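Local coordinates for lipoprotein (Streptococcus pneumoniae, PDB 3CX3) that binds zinc and, as a lipoprotein related to the solute-binding components of metal-uptake ABC transporters, probably delivers the ion for import, at residues Thr179-His184 with Tyr225-Ile230; Phe231-Ala236 with Leu255-Ser260. One frame throughout, in Å; residues are numbered along the deposited sequence.

Interaction 1. Residues Thr179-His184 with Tyr225-Ile230; sequences TFVTQH and YKVKTI. With ZN (zinc ion), chain E.
Val181 fills the narrow part of this contact with both of its branches. Its CG1 lies 3.6 Å from CG1 of Val227, and its CG2 rests 3.7 Å from CG2 of Ile230, whose side chain runs beside it and points the same way. Val227 makes its touch because its CG1 stands anti to the backbone N (chi1 175°), leaving CG2 to turn toward Thr179. Beta-branched aliphatic residues suit this place, being compact and bulky next to the backbone; Val181 and Ile230 share one face of the parallel sheet, and Val227 packs in from the loop before it.

Toward the end of helix 213-224 the fit is looser. OG1 of Thr179 approaches CB of Tyr225 at 3.6 Å and comes obliquely to the ring, the two side chains crossing at about a right angle. Tyr225 is partly exposed, and Lys226, with positive phi, closes the helix in a Schellman motif before the chain turns into its strand.

No direct hydrogen bond joins the two segments. Between Val181 and the loop before Ile230, a water accepts from N of Val181 at 2.8 Å; its link on to O of Thr229 is modelled too short to be trusted in detail. Beyond it, O of Val181 meets CA of Ile230 in a CA-H...O contact of 3.6 Å. Within 179-184, OG1 of Thr182 donates to O of His184 (2.6 Å) from above the carbonyl plane, and His184 NE2 binds zinc at 2.1 Å with His44, His120 and Glu259. The chemistry therefore divides: apolar packing and one water join these two segments, while the polar chain beyond Val181 carries a metal ligand.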
loop_
_atom_site.group_PDB
_atom_site.type_symbol
_atom_site.label_atom_id
_atom_site.label_comp_id
_atom_site.label_asym_id
_atom_site.label_seq_id
_atom_site.Cartn_x
_atom_site.Cartn_y
_atom_site.Cartn_z
ATOM N N THR A 179 1.249 -20.952 3.718
ATOM C CA THR A 179 2.018 -20.299 2.659
ATOM C C THR A 179 1.178 -19.794 1.493
ATOM O O THR A 179 0.174 -20.414 1.133
ATOM C CB THR A 179 3.082 -21.250 2.076
ATOM O OG1 THR A 179 3.392 -22.272 3.018
ATOM C CG2 THR A 179 4.349 -20.497 1.762
ATOM N N PHE A 180 1.605 -18.665 0.913
ATOM C CA PHE A 180 1.083 -18.197 -0.384
ATOM C C PHE A 180 2.152 -17.527 -1.244
ATOM O O PHE A 180 3.171 -17.069 -0.738
ATOM C CB PHE A 180 -0.189 -17.320 -0.235
ATOM C CG PHE A 180 0.003 -16.078 0.594
ATOM C CD1 PHE A 180 0.107 -16.153 1.994
ATOM C CD2 PHE A 180 0.063 -14.830 -0.009
ATOM C CE1 PHE A 180 0.279 -15.001 2.775
ATOM C CE2 PHE A 180 0.241 -13.675 0.764
ATOM C CZ PHE A 180 0.340 -13.770 2.173
ATOM N N VAL A 181 1.918 -17.494 -2.552
ATOM C CA VAL A 181 2.831 -16.810 -3.493
ATOM C C VAL A 181 2.169 -15.751 -4.380
ATOM O O VAL A 181 1.148 -15.994 -5.055
ATOM C CB VAL A 181 3.800 -17.779 -4.276
ATOM C CG1 VAL A 181 3.323 -19.201 -4.229
ATOM C CG2 VAL A 181 4.047 -17.320 -5.698
ATOM N N THR A 182 2.788 -14.566 -4.332
ATOM C CA THR A 182 2.233 -13.334 -4.879
ATOM C C THR A 182 3.174 -12.786 -5.922
ATOM O O THR A 182 4.352 -13.168 -5.969
ATOM C CB THR A 182 2.068 -12.235 -3.799
ATOM O OG1 THR A 182 3.358 -11.741 -3.425
ATOM C CG2 THR A 182 1.335 -12.741 -2.579
ATOM N N GLN A 183 2.663 -11.861 -6.729
ATOM C CA GLN A 183 3.389 -11.381 -7.889
ATOM C C GLN A 183 4.656 -10.586 -7.567
ATOM O O GLN A 183 5.706 -10.829 -8.183
ATOM C CB GLN A 183 2.474 -10.603 -8.818
ATOM C CG GLN A 183 3.155 -10.326 -10.113
ATOM C CD GLN A 183 2.260 -9.643 -11.105
ATOM O OE1 GLN A 183 1.342 -10.254 -11.669
ATOM N NE2 GLN A 183 2.535 -8.371 -11.345
ATOM N N HIS A 184 4.563 -9.630 -6.638
ATOM C CA HIS A 184 5.774 -9.134 -5.967
ATOM C C HIS A 184 5.680 -9.181 -4.451
ATOM O O HIS A 184 4.643 -9.536 -3.914
ATOM C CB HIS A 184 6.220 -7.785 -6.500
ATOM C CG HIS A 184 5.477 -6.608 -5.952
ATOM N ND1 HIS A 184 4.211 -6.251 -6.384
ATOM C CD2 HIS A 184 5.863 -5.650 -5.073
ATOM C CE1 HIS A 184 3.841 -5.144 -5.763
ATOM N NE2 HIS A 184 4.819 -4.764 -4.957
ATOM N N TYR A 225 5.862 -26.646 -0.361
ATOM C CA TYR A 225 4.830 -26.102 0.517
ATOM C C TYR A 225 3.458 -26.338 -0.085
ATOM O O TYR A 225 2.425 -26.006 0.510
ATOM C CB TYR A 225 5.118 -24.632 0.835
ATOM C CG TYR A 225 6.337 -24.494 1.728
ATOM C CD1 TYR A 225 6.264 -24.794 3.088
ATOM C CD2 TYR A 225 7.569 -24.110 1.207
ATOM C CE1 TYR A 225 7.376 -24.707 3.911
ATOM C CE2 TYR A 225 8.695 -24.014 2.023
ATOM C CZ TYR A 225 8.592 -24.312 3.381
ATOM O OH TYR A 225 9.701 -24.215 4.206
ATOM N N LYS A 226 3.472 -26.932 -1.273
ATOM C CA LYS A 226 2.276 -27.481 -1.912
ATOM C C LYS A 226 1.246 -26.419 -2.173
ATOM O O LYS A 226 0.200 -26.426 -1.548
ATOM C CB LYS A 226 1.697 -28.606 -1.044
ATOM N N VAL A 227 1.573 -25.503 -3.089
ATOM C CA VAL A 227 0.800 -24.270 -3.316
ATOM C C VAL A 227 0.083 -24.388 -4.648
ATOM O O VAL A 227 0.627 -24.951 -5.601
ATOM C CB VAL A 227 1.698 -22.985 -3.295
ATOM C CG1 VAL A 227 0.885 -21.740 -3.645
ATOM C CG2 VAL A 227 2.396 -22.817 -1.927
ATOM N N LYS A 228 -1.122 -23.835 -4.708
ATOM C CA LYS A 228 -2.107 -24.217 -5.710
ATOM C C LYS A 228 -2.446 -23.049 -6.611
ATOM O O LYS A 228 -2.788 -23.227 -7.777
ATOM C CB LYS A 228 -3.378 -24.695 -5.010
ATOM C CG LYS A 228 -3.213 -25.982 -4.190
ATOM C CD LYS A 228 -4.504 -26.339 -3.418
ATOM C CE LYS A 228 -4.573 -27.866 -3.096
ATOM N NZ LYS A 228 -5.734 -28.183 -2.157
ATOM N N THR A 229 -2.342 -21.848 -6.052
ATOM C CA THR A 229 -2.670 -20.623 -6.749
ATOM C C THR A 229 -1.478 -19.689 -6.617
ATOM O O THR A 229 -0.982 -19.465 -5.520
ATOM C CB THR A 229 -3.945 -19.968 -6.131
ATOM O OG1 THR A 229 -5.070 -20.846 -6.295
ATOM C CG2 THR A 229 -4.257 -18.635 -6.773
ATOM N N ILE A 230 -0.997 -19.177 -7.742
ATOM C CA ILE A 230 -0.112 -18.031 -7.696
ATOM C C ILE A 230 -1.023 -16.808 -7.812
ATOM O O ILE A 230 -1.948 -16.791 -8.632
ATOM C CB ILE A 230 1.019 -18.084 -8.767
ATOM C CG1 ILE A 230 0.482 -18.498 -10.136
ATOM C CG2 ILE A 230 2.123 -19.068 -8.343
ATOM C CD1 ILE A 230 1.530 -18.483 -11.231
HETATM ZN ZN ZN E . 4.817 -2.969 -3.903
HETATM O O HOH W 1 -0.544 -18.517 -3.321
#

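Interaction 2. Residues Phe231-Ala236 with Leu255-Ser260; sequences FTESNA and LNPLES. With ZN (zinc ion), chain E.
The backbones run closest where Phe231 faces Leu255, their CA atoms 5.5 Å apart, and then spread until the CA atoms of Asn235 and Ser260 stand 8.2 Å apart. At the close end N of Leu255 donates to O of Thr232 over 2.7 Å at 154°, though the position of that oxygen is less certain. A water beside this bond lies 2.9 Å from O of Phe231 and 2.6 Å from O of Leu255, within hydrogen-bonding distance of both carbonyls, though it has more acceptors around it than protons to give.

Leu255 lays its CG over one face of the Phe231 ring, 4.1 Å from the centroid and 29° off the ring normal, a CH-pi contact. With chi1 of -69°, Phe231 CG lies beside its own backbone N and anti to the carbonyl carbon, which turns the ring so that one face meets Leu255 CG; CB of Phe231 also packs on CB of Leu255. A flat aromatic and a branched leucine suit this buried spot, which helix 268-281 covers through Leu279 and Asn275.

Glu233 is bent at chi2 and crosses Pro257 at about a right angle, bringing OE2 to 3.6 Å from CG of the proline. That same oxygen probably accepts a hydrogen bond from ND1 of His184, a second-shell contact that would orient the imidazole. Pro257, a stiff ring with no N-H to satisfy, gives the acid an apolar flank, while its carbonyl accepts from Trp122. Two residues on, Glu259 binds zinc through OE2 at 2.1 Å. Three histidines round a zinc ion are characteristic of the zinc-binding members of this solute-binding family; here a glutamate from a loop after a strand of the parallel sheet completes the site.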
loop_
_atom_site.group_PDB
_atom_site.type_symbol
_atom_site.label_atom_id
_atom_site.label_comp_id
_atom_site.label_asym_id
_atom_site.label_seq_id
_atom_site.Cartn_x
_atom_site.Cartn_y
_atom_site.Cartn_z
ATOM N N PHE A 231 -0.811 -15.825 -6.944
ATOM C CA PHE A 231 -1.629 -14.623 -6.950
ATOM C C PHE A 231 -0.988 -13.499 -7.781
ATOM O O PHE A 231 -0.016 -12.875 -7.355
ATOM C CB PHE A 231 -1.894 -14.134 -5.521
ATOM C CG PHE A 231 -2.802 -15.024 -4.718
ATOM C CD1 PHE A 231 -4.176 -15.064 -4.972
ATOM C CD2 PHE A 231 -2.288 -15.806 -3.679
ATOM C CE1 PHE A 231 -5.032 -15.884 -4.203
ATOM C CE2 PHE A 231 -3.127 -16.639 -2.905
ATOM C CZ PHE A 231 -4.503 -16.667 -3.166
ATOM N N THR A 232 -1.538 -13.248 -8.968
ATOM C CA THR A 232 -1.087 -12.134 -9.790
ATOM C C THR A 232 -1.880 -10.887 -9.475
ATOM O O THR A 232 -2.774 -10.912 -8.640
ATOM C CB THR A 232 -1.220 -12.417 -11.300
ATOM O OG1 THR A 232 -2.512 -12.971 -11.585
ATOM C CG2 THR A 232 -0.142 -13.363 -11.762
ATOM N N GLU A 233 -1.514 -9.791 -10.133
ATOM C CA GLU A 233 -2.361 -8.608 -10.219
ATOM C C GLU A 233 -2.890 -8.480 -11.646
ATOM O O GLU A 233 -2.623 -9.323 -12.504
ATOM C CB GLU A 233 -1.581 -7.346 -9.857
ATOM C CG GLU A 233 -0.723 -7.435 -8.601
ATOM C CD GLU A 233 0.616 -6.735 -8.788
ATOM O OE1 GLU A 233 0.827 -6.174 -9.888
ATOM O OE2 GLU A 233 1.459 -6.745 -7.858
ATOM N N SER A 234 -3.662 -7.428 -11.891
ATOM C CA SER A 234 -4.013 -7.049 -13.259
ATOM C C SER A 234 -2.724 -6.544 -13.878
ATOM O O SER A 234 -2.135 -7.210 -14.738
ATOM C CB SER A 234 -5.071 -5.942 -13.276
ATOM O OG SER A 234 -5.069 -5.275 -14.533
ATOM N N ASN A 235 -2.324 -5.352 -13.414
ATOM C CA ASN A 235 -0.986 -4.780 -13.558
ATOM C C ASN A 235 -0.079 -5.749 -14.300
ATOM O O ASN A 235 0.720 -6.477 -13.691
ATOM C CB ASN A 235 -0.426 -4.401 -12.172
ATOM C CG ASN A 235 -1.467 -3.671 -11.275
ATOM O OD1 ASN A 235 -1.458 -3.811 -10.043
ATOM N ND2 ASN A 235 -2.354 -2.890 -11.899
ATOM N N ALA A 236 -0.235 -5.703 -15.631
ATOM C CA ALA A 236 0.097 -6.782 -16.574
ATOM C C ALA A 236 1.455 -7.393 -16.383
ATOM O O ALA A 236 1.593 -8.614 -16.459
ATOM C CB ALA A 236 -0.075 -6.316 -18.031
ATOM N N LEU A 255 -4.622 -10.850 -6.722
ATOM C CA LEU A 255 -4.661 -10.342 -5.350
ATOM C C LEU A 255 -4.097 -8.908 -5.360
ATOM O O LEU A 255 -2.945 -8.716 -5.762
ATOM C CB LEU A 255 -3.762 -11.234 -4.506
ATOM C CG LEU A 255 -3.977 -11.823 -3.101
ATOM C CD1 LEU A 255 -2.678 -11.647 -2.387
ATOM C CD2 LEU A 255 -5.147 -11.248 -2.276
ATOM N N ASN A 256 -4.879 -7.917 -4.919
ATOM C CA ASN A 256 -4.490 -6.491 -4.995
ATOM C C ASN A 256 -3.632 -5.975 -3.812
ATOM O O ASN A 256 -4.068 -5.997 -2.646
ATOM C CB ASN A 256 -5.723 -5.596 -5.106
ATOM C CG ASN A 256 -5.568 -4.467 -6.123
ATOM O OD1 ASN A 256 -6.478 -4.229 -6.940
ATOM N ND2 ASN A 256 -4.458 -3.745 -6.060
ATOM N N PRO A 257 -2.420 -5.489 -4.120
ATOM C CA PRO A 257 -1.572 -4.880 -3.100
ATOM C C PRO A 257 -1.932 -3.392 -2.907
ATOM O O PRO A 257 -1.248 -2.679 -2.136
ATOM C CB PRO A 257 -0.170 -5.042 -3.677
ATOM C CG PRO A 257 -0.316 -5.068 -5.157
ATOM C CD PRO A 257 -1.773 -5.494 -5.456
ATOM N N LEU A 258 -2.997 -2.954 -3.596
ATOM C CA LEU A 258 -3.552 -1.596 -3.531
ATOM C C LEU A 258 -2.627 -0.460 -3.959
ATOM O O LEU A 258 -2.819 0.690 -3.597
ATOM C CB LEU A 258 -4.185 -1.310 -2.170
ATOM C CG LEU A 258 -5.118 -2.387 -1.612
ATOM C CD1 LEU A 258 -5.387 -2.139 -0.120
ATOM C CD2 LEU A 258 -6.427 -2.525 -2.381
ATOM N N GLU A 259 -1.641 -0.789 -4.771
ATOM C CA GLU A 259 -0.722 0.196 -5.301
ATOM C C GLU A 259 -1.342 1.040 -6.418
ATOM O O GLU A 259 -1.096 2.247 -6.501
ATOM C CB GLU A 259 0.548 -0.502 -5.755
ATOM C CG GLU A 259 1.466 -0.890 -4.607
ATOM C CD GLU A 259 2.435 -1.956 -5.011
ATOM O OE1 GLU A 259 2.845 -1.960 -6.186
ATOM O OE2 GLU A 259 2.763 -2.812 -4.165
ATOM N N SER A 260 -2.124 0.391 -7.283
ATOM C CA SER A 260 -3.066 1.082 -8.159
ATOM C C SER A 260 -4.379 1.205 -7.400
ATOM O O SER A 260 -4.583 0.559 -6.361
ATOM C CB SER A 260 -3.310 0.269 -9.431
ATOM O OG SER A 260 -2.101 0.028 -10.134
HETATM ZN ZN ZN E . 4.817 -2.969 -3.903
HETATM O O HOH W 2 -0.951 -10.240 -6.442
#

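Both interactions draw on the parallel sheet of strands 198-200, 180-182, 230-232 and 252-254, and strand 230-232 passes from one to the other. The centre of interaction 1 lies about 20 Å from the centre of the chain, that of interaction 2 about 11 Å. In interaction 1, beside the end of helix 213-224, aliphatic branches pack without a direct hydrogen bond between the segments; interaction 2 adds a backbone bond, an aromatic face and an acid packed on a proline. Each mixes buried with partly exposed residues. The two meet where Val181 O probably accepts from Phe231 N, and again at the metal: interaction 1 supplies a histidine ligand, interaction 2 a carboxylate ligand and the second-shell acid.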